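Local coordinates for protein neutral ceramidase (Pseudomonas aeruginosa, PDB 2ZWS) that hydrolyses the N-acyl linkage of ceramides to give sphingosine and free fatty acid, and also runs the reverse synthesis, using a bound zinc ion, at residues 41-46 against 238-243; 56-61 against 92-97. One frame throughout, in Å; residues are numbered along the deposited sequence.

Contact 1: 41-46 against 238-243; sequences WARAFV and VAAFAQ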
loop_
_atom_site.group_PDB
_atom_site.type_symbol
_atom_site.label_atom_id
_atom_site.label_comp_id
_atom_site.label_asym_id
_atom_site.label_seq_id
_atom_site.Cartn_x
_atom_site.Cartn_y
_atom_site.Cartn_z
ATOM N N TRP A 41 -2.425 -7.636 0.410
ATOM C CA TRP A 41 -1.382 -8.528 0.952
ATOM C C TRP A 41 -0.192 -7.732 1.458
ATOM O O TRP A 41 0.105 -6.596 0.966
ATOM C CB TRP A 41 -0.878 -9.506 -0.140
ATOM C CG TRP A 41 -2.037 -10.310 -0.685
ATOM C CD1 TRP A 41 -2.841 -9.996 -1.750
ATOM C CD2 TRP A 41 -2.532 -11.551 -0.153
ATOM N NE1 TRP A 41 -3.816 -10.965 -1.911
ATOM C CE2 TRP A 41 -3.653 -11.926 -0.938
ATOM C CE3 TRP A 41 -2.146 -12.367 0.912
ATOM C CZ2 TRP A 41 -4.376 -13.087 -0.689
ATOM C CZ3 TRP A 41 -2.865 -13.522 1.160
ATOM C CH2 TRP A 41 -3.976 -13.871 0.371
ATOM N N ALA A 42 0.448 -8.294 2.485
ATOM C CA ALA A 42 1.792 -7.904 2.877
ATOM C C ALA A 42 2.747 -8.929 2.265
ATOM O O ALA A 42 2.540 -10.136 2.397
ATOM C CB ALA A 42 1.938 -7.929 4.388
ATOM N N ARG A 43 3.779 -8.430 1.605
ATOM C CA ARG A 43 4.780 -9.292 0.943
ATOM C C ARG A 43 6.110 -8.975 1.600
ATOM O O ARG A 43 6.595 -7.834 1.522
ATOM C CB ARG A 43 4.818 -8.963 -0.560
ATOM C CG ARG A 43 3.610 -9.508 -1.332
ATOM C CD ARG A 43 3.592 -9.058 -2.801
ATOM N NE ARG A 43 2.505 -9.683 -3.560
ATOM C CZ ARG A 43 1.276 -9.173 -3.662
ATOM N NH1 ARG A 43 0.996 -8.021 -3.062
ATOM N NH2 ARG A 43 0.324 -9.803 -4.367
ATOM N N ALA A 44 6.678 -9.962 2.275
ATOM C CA ALA A 44 7.882 -9.784 3.095
ATOM C C ALA A 44 9.078 -10.442 2.463
ATOM O O ALA A 44 8.978 -11.587 1.954
ATOM C CB ALA A 44 7.672 -10.373 4.485
ATOM N N PHE A 45 10.215 -9.751 2.559
ATOM C CA PHE A 45 11.465 -10.224 1.947
ATOM C C PHE A 45 12.508 -10.140 3.035
ATOM O O PHE A 45 12.937 -9.050 3.417
ATOM C CB PHE A 45 11.870 -9.323 0.773
ATOM C CG PHE A 45 10.856 -9.299 -0.329
ATOM C CD1 PHE A 45 9.669 -8.563 -0.190
ATOM C CD2 PHE A 45 11.051 -10.057 -1.492
ATOM C CE1 PHE A 45 8.719 -8.546 -1.212
ATOM C CE2 PHE A 45 10.091 -10.042 -2.528
ATOM C CZ PHE A 45 8.940 -9.284 -2.385
ATOM N N VAL A 46 12.869 -11.304 3.556
ATOM C CA VAL A 46 13.926 -11.383 4.564
ATOM C C VAL A 46 15.225 -11.656 3.844
ATOM O O VAL A 46 15.263 -12.568 3.009
ATOM C CB VAL A 46 13.650 -12.562 5.571
ATOM C CG1 VAL A 46 14.796 -12.689 6.541
ATOM C CG2 VAL A 46 12.375 -12.295 6.337
ATOM N N VAL A 238 6.887 -14.528 -5.059
ATOM C CA VAL A 238 6.431 -13.269 -4.461
ATOM C C VAL A 238 7.003 -12.110 -5.243
ATOM O O VAL A 238 8.227 -11.962 -5.365
ATOM C CB VAL A 238 6.801 -13.164 -2.968
ATOM C CG1 VAL A 238 6.279 -11.841 -2.364
ATOM C CG2 VAL A 238 6.239 -14.384 -2.191
ATOM N N ALA A 239 6.100 -11.295 -5.773
ATOM C CA ALA A 239 6.464 -10.084 -6.527
ATOM C C ALA A 239 5.852 -8.871 -5.859
ATOM O O ALA A 239 4.637 -8.758 -5.765
ATOM C CB ALA A 239 5.944 -10.154 -7.944
ATOM N N ALA A 240 6.709 -7.979 -5.383
ATOM C CA ALA A 240 6.249 -6.690 -4.821
ATOM C C ALA A 240 6.463 -5.568 -5.854
ATOM O O ALA A 240 7.517 -5.460 -6.450
ATOM C CB ALA A 240 6.999 -6.354 -3.519
ATOM N N PHE A 241 5.446 -4.723 -6.030
ATOM C CA PHE A 241 5.583 -3.498 -6.785
ATOM C C PHE A 241 5.488 -2.346 -5.802
ATOM O O PHE A 241 4.394 -2.055 -5.260
ATOM C CB PHE A 241 4.531 -3.432 -7.898
ATOM C CG PHE A 241 4.891 -4.300 -9.049
ATOM C CD1 PHE A 241 4.689 -5.671 -8.953
ATOM C CD2 PHE A 241 5.494 -3.771 -10.197
ATOM C CE1 PHE A 241 5.074 -6.535 -10.000
ATOM C CE2 PHE A 241 5.867 -4.632 -11.251
ATOM C CZ PHE A 241 5.680 -6.002 -11.133
ATOM N N ALA A 242 6.646 -1.732 -5.556
ATOM C CA ALA A 242 6.822 -0.653 -4.582
ATOM C C ALA A 242 6.914 0.723 -5.258
ATOM O O ALA A 242 7.129 0.833 -6.484
ATOM C CB ALA A 242 8.081 -0.884 -3.755
ATOM N N GLN A 243 6.710 1.760 -4.455
ATOM C CA GLN A 243 6.806 3.160 -4.908
ATOM C C GLN A 243 8.201 3.750 -4.755
ATOM O O GLN A 243 9.001 3.261 -3.960
ATOM C CB GLN A 243 5.852 4.058 -4.096
ATOM C CG GLN A 243 4.389 3.722 -4.321
ATOM C CD GLN A 243 3.855 4.222 -5.643
ATOM O OE1 GLN A 243 4.586 4.827 -6.470
ATOM N NE2 GLN A 243 2.553 4.021 -5.842
#
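The ring of F45, the CG1 methyl of V238 and the methyl of A240 form the close-packed half of this contact. The far end of the F45 ring rests against both methyls: CE1 lies 3.6 Å from A240 CB, while CZ rests 3.7 Å from V238 CG1, each methyl meeting the ring obliquely. With CG of F45 anti to its carbonyl carbon (chi1 -61°), the ring leans over to strand 238-242 although the CB bond itself is not aimed there. V238 presents the CG1 branch, which it also sets against the aliphatic part of R43, CG of that arginine being 3.7 Å from V238 CG1. One methyl thus touches both residues, and L9 of strand 5-13 packs beside V238 and F45, with F187 next to the F45 ring.

The R43 half is governed by polar groups rather than by such close apolar fitting. Its chain runs extended from CG to NE, passing CD within 3.2 Å of A239 O. NE is equally near to that oxygen, 3.2 Å from A239 O, but at an angle too poor for a hydrogen bond. NE instead forms a salt bridge with E228 of helix 218-231, NH1 forms one with D62, and A239 O is taken by the hydroxyl of S224. E228 also accepts from the A239 backbone N, so a single carboxylate ties the arginine to the strand it crosses. Beyond this centre the strands diverge, and neither the W41 end nor the Q243 end touches its opposite segment.

No backbone hydrogen bond joins the segments. Their axes pass 7.6 Å apart at a crossing angle of -106°, two strands of one curled mixed sheet packed nearly at right angles in the N-terminal ceramidase region.

Contact 2: 56-61 against 92-97; sequences LVYVNT and MLAATH. With ZN (zinc ion), chain B; FMT (formic acid), chain E.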
loop_
_atom_site.group_PDB
_atom_site.type_symbol
_atom_site.label_atom_id
_atom_site.label_comp_id
_atom_site.label_asym_id
_atom_site.label_seq_id
_atom_site.Cartn_x
_atom_site.Cartn_y
_atom_site.Cartn_z
ATOM N N LEU A 56 17.992 -8.377 7.413
ATOM C CA LEU A 56 17.073 -7.290 7.154
ATOM C C LEU A 56 15.742 -7.879 6.726
ATOM O O LEU A 56 15.700 -8.962 6.142
ATOM C CB LEU A 56 17.606 -6.428 6.002
ATOM C CG LEU A 56 18.973 -5.755 6.227
ATOM C CD1 LEU A 56 19.387 -5.103 4.930
ATOM C CD2 LEU A 56 18.941 -4.735 7.342
ATOM N N VAL A 57 14.659 -7.158 6.993
ATOM C CA VAL A 57 13.383 -7.518 6.373
ATOM C C VAL A 57 12.703 -6.261 5.805
ATOM O O VAL A 57 12.603 -5.210 6.466
ATOM C CB VAL A 57 12.465 -8.363 7.323
ATOM C CG1 VAL A 57 12.116 -7.610 8.601
ATOM C CG2 VAL A 57 11.211 -8.836 6.584
ATOM N N TYR A 58 12.262 -6.399 4.557
ATOM C CA TYR A 58 11.504 -5.376 3.854
ATOM C C TYR A 58 10.110 -5.935 3.556
ATOM O O TYR A 58 9.984 -7.070 3.088
ATOM C CB TYR A 58 12.219 -5.020 2.532
ATOM C CG TYR A 58 11.409 -4.162 1.616
ATOM C CD1 TYR A 58 10.587 -4.725 0.630
ATOM C CD2 TYR A 58 11.451 -2.782 1.747
ATOM C CE1 TYR A 58 9.813 -3.935 -0.209
ATOM C CE2 TYR A 58 10.696 -1.955 0.897
ATOM C CZ TYR A 58 9.876 -2.544 -0.066
ATOM O OH TYR A 58 9.129 -1.732 -0.892
ATOM N N VAL A 59 9.077 -5.183 3.944
ATOM C CA VAL A 59 7.702 -5.606 3.685
ATOM C C VAL A 59 6.991 -4.547 2.862
ATOM O O VAL A 59 6.980 -3.366 3.247
ATOM C CB VAL A 59 6.890 -5.884 5.019
ATOM C CG1 VAL A 59 5.523 -6.437 4.700
ATOM C CG2 VAL A 59 7.650 -6.843 5.975
ATOM N N ASN A 60 6.445 -4.939 1.708
ATOM C CA ASN A 60 5.616 -4.004 0.955
ATOM C C ASN A 60 4.142 -4.419 1.091
ATOM O O ASN A 60 3.821 -5.608 1.036
ATOM C CB ASN A 60 6.016 -3.939 -0.537
ATOM C CG ASN A 60 5.472 -2.708 -1.241
ATOM O OD1 ASN A 60 5.600 -1.573 -0.764
ATOM N ND2 ASN A 60 4.917 -2.931 -2.404
ATOM N N THR A 61 3.270 -3.443 1.349
ATOM C CA THR A 61 1.881 -3.713 1.682
ATOM C C THR A 61 0.909 -3.068 0.681
ATOM O O THR A 61 1.119 -1.920 0.209
ATOM C CB THR A 61 1.546 -3.179 3.112
ATOM O OG1 THR A 61 1.707 -1.741 3.151
ATOM C CG2 THR A 61 2.436 -3.882 4.195
ATOM N N MET A 92 11.723 -2.707 7.539
ATOM C CA MET A 92 11.178 -1.583 6.758
ATOM C C MET A 92 9.805 -1.968 6.249
ATOM O O MET A 92 9.650 -3.005 5.632
ATOM C CB MET A 92 12.089 -1.227 5.562
ATOM C CG MET A 92 11.623 -0.007 4.789
ATOM S SD MET A 92 12.708 0.425 3.408
ATOM C CE MET A 92 14.234 0.847 4.275
ATOM N N LEU A 93 8.827 -1.095 6.494
ATOM C CA LEU A 93 7.454 -1.334 6.034
ATOM C C LEU A 93 7.100 -0.262 5.032
ATOM O O LEU A 93 7.316 0.907 5.313
ATOM C CB LEU A 93 6.479 -1.250 7.222
ATOM C CG LEU A 93 6.758 -2.110 8.454
ATOM C CD1 LEU A 93 5.640 -1.896 9.476
ATOM C CD2 LEU A 93 6.886 -3.606 8.128
ATOM N N ALA A 94 6.608 -0.630 3.857
ATOM C CA ALA A 94 6.253 0.346 2.836
ATOM C C ALA A 94 4.905 -0.010 2.239
ATOM O O ALA A 94 4.397 -1.121 2.432
ATOM C CB ALA A 94 7.318 0.386 1.789
ATOM N N ALA A 95 4.295 0.949 1.558
ATOM C CA ALA A 95 2.970 0.742 0.979
ATOM C C ALA A 95 2.956 1.072 -0.516
ATOM O O ALA A 95 3.728 1.930 -0.994
ATOM C CB ALA A 95 2.000 1.659 1.689
ATOM N N THR A 96 2.015 0.444 -1.214
ATOM C CA THR A 96 1.843 0.651 -2.651
ATOM C C THR A 96 1.043 1.939 -2.958
ATOM O O THR A 96 1.024 2.401 -4.120
ATOM C CB THR A 96 1.009 -0.481 -3.277
ATOM O OG1 THR A 96 -0.283 -0.500 -2.633
ATOM C CG2 THR A 96 1.728 -1.825 -3.206
ATOM N N HIS A 97 0.338 2.461 -1.948
ATOM C CA HIS A 97 -0.496 3.678 -2.105
ATOM C C HIS A 97 -1.757 3.419 -2.923
ATOM O O HIS A 97 -2.288 4.311 -3.591
ATOM C CB HIS A 97 0.319 4.832 -2.665
ATOM C CG HIS A 97 -0.264 6.181 -2.418
ATOM N ND1 HIS A 97 -0.857 6.537 -1.225
ATOM C CD2 HIS A 97 -0.215 7.312 -3.177
ATOM C CE1 HIS A 97 -1.209 7.820 -1.291
ATOM N NE2 HIS A 97 -0.820 8.314 -2.458
HETATM ZN ZN ZN B . -0.894 10.429 -2.932
HETATM C C FMT E . 2.818 -4.964 -4.689
HETATM O O1 FMT E . 1.560 -5.036 -4.887
HETATM O O2 FMT E . 3.507 -5.063 -3.625
HETATM O O HOH W 1 6.209 1.039 -1.651
HETATM O O HOH W 2 -2.991 10.373 -2.655
#
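Two donors of T61 grip the carbonyl oxygen of A94: T61 N at 2.8 Å from A94 O and T61 OG1 at 2.9 Å from A94 O, approaching from opposite faces of the carbonyl plane. The hydroxyl gets there because chi1 of T61 (63°) places OG1 between its own backbone N and carbonyl carbon. T61 also accepts, its O taking T96 N at 2.9 Å, which prolongs the parallel pairing past the end of strand 92-95. Behind these, M92 N to V57 O, V59 N to M92 O and A94 N to V59 O give the regular alternation of a parallel pair.

N60 stands on the same face as Y58, M92 and A94. Its ND2 donates to O2 of a formic acid molecule, probably from the crystallisation liquor, 2.8 Å from N60 ND2, and passes near the T96 methyl, while N60 OD1 and A95 O both lie within hydrogen-bonding distance of one water. These contacts probably fix which way the amide is turned. Further back, M92 SD lies at the edge of the Y58 ring, in its plane and 3.8 Å from Y58 CD2, a Met-aromatic contact; the Y58 hydroxyl reaches past A94 CB to N439. On the other face V59 and L93 run side by side, V59 CB 3.9 Å from L93 CD2, covered by I130 and I134 of helix 120-138.

The pairing belongs to a beta-alpha-beta unit in which helix 68-81 connects the two strands. Just after the second strand, H97 NE2 binds the zinc ion at 2.2 Å, alongside H204, E411, Y448 and a water. The chemistry implies that one hydrogen-bonded strand pair both holds N60, inferred to bind substrate, and delivers a ligand to the catalytic metal.

Contact 2 is nested in the chain between the two segments of contact 1, and their centres lie 7 Å apart. Strands 41-49 and 55-61 are antiparallel neighbours, joined for instance by F45 N and Y58 O at 2.7 Å. A second tie is Q243 NE2, 2.8 Å from T96 O, which links the segment after strand 238-242 to the loop that carries H97. The side chain of A240 comes within about 4 Å of that of N60, and the formic acid held by N60 lies about 4 Å from the R43 side chain, so both contacts border this small-molecule site. The zinc is more remote, 14.6 Å from N60 ND2.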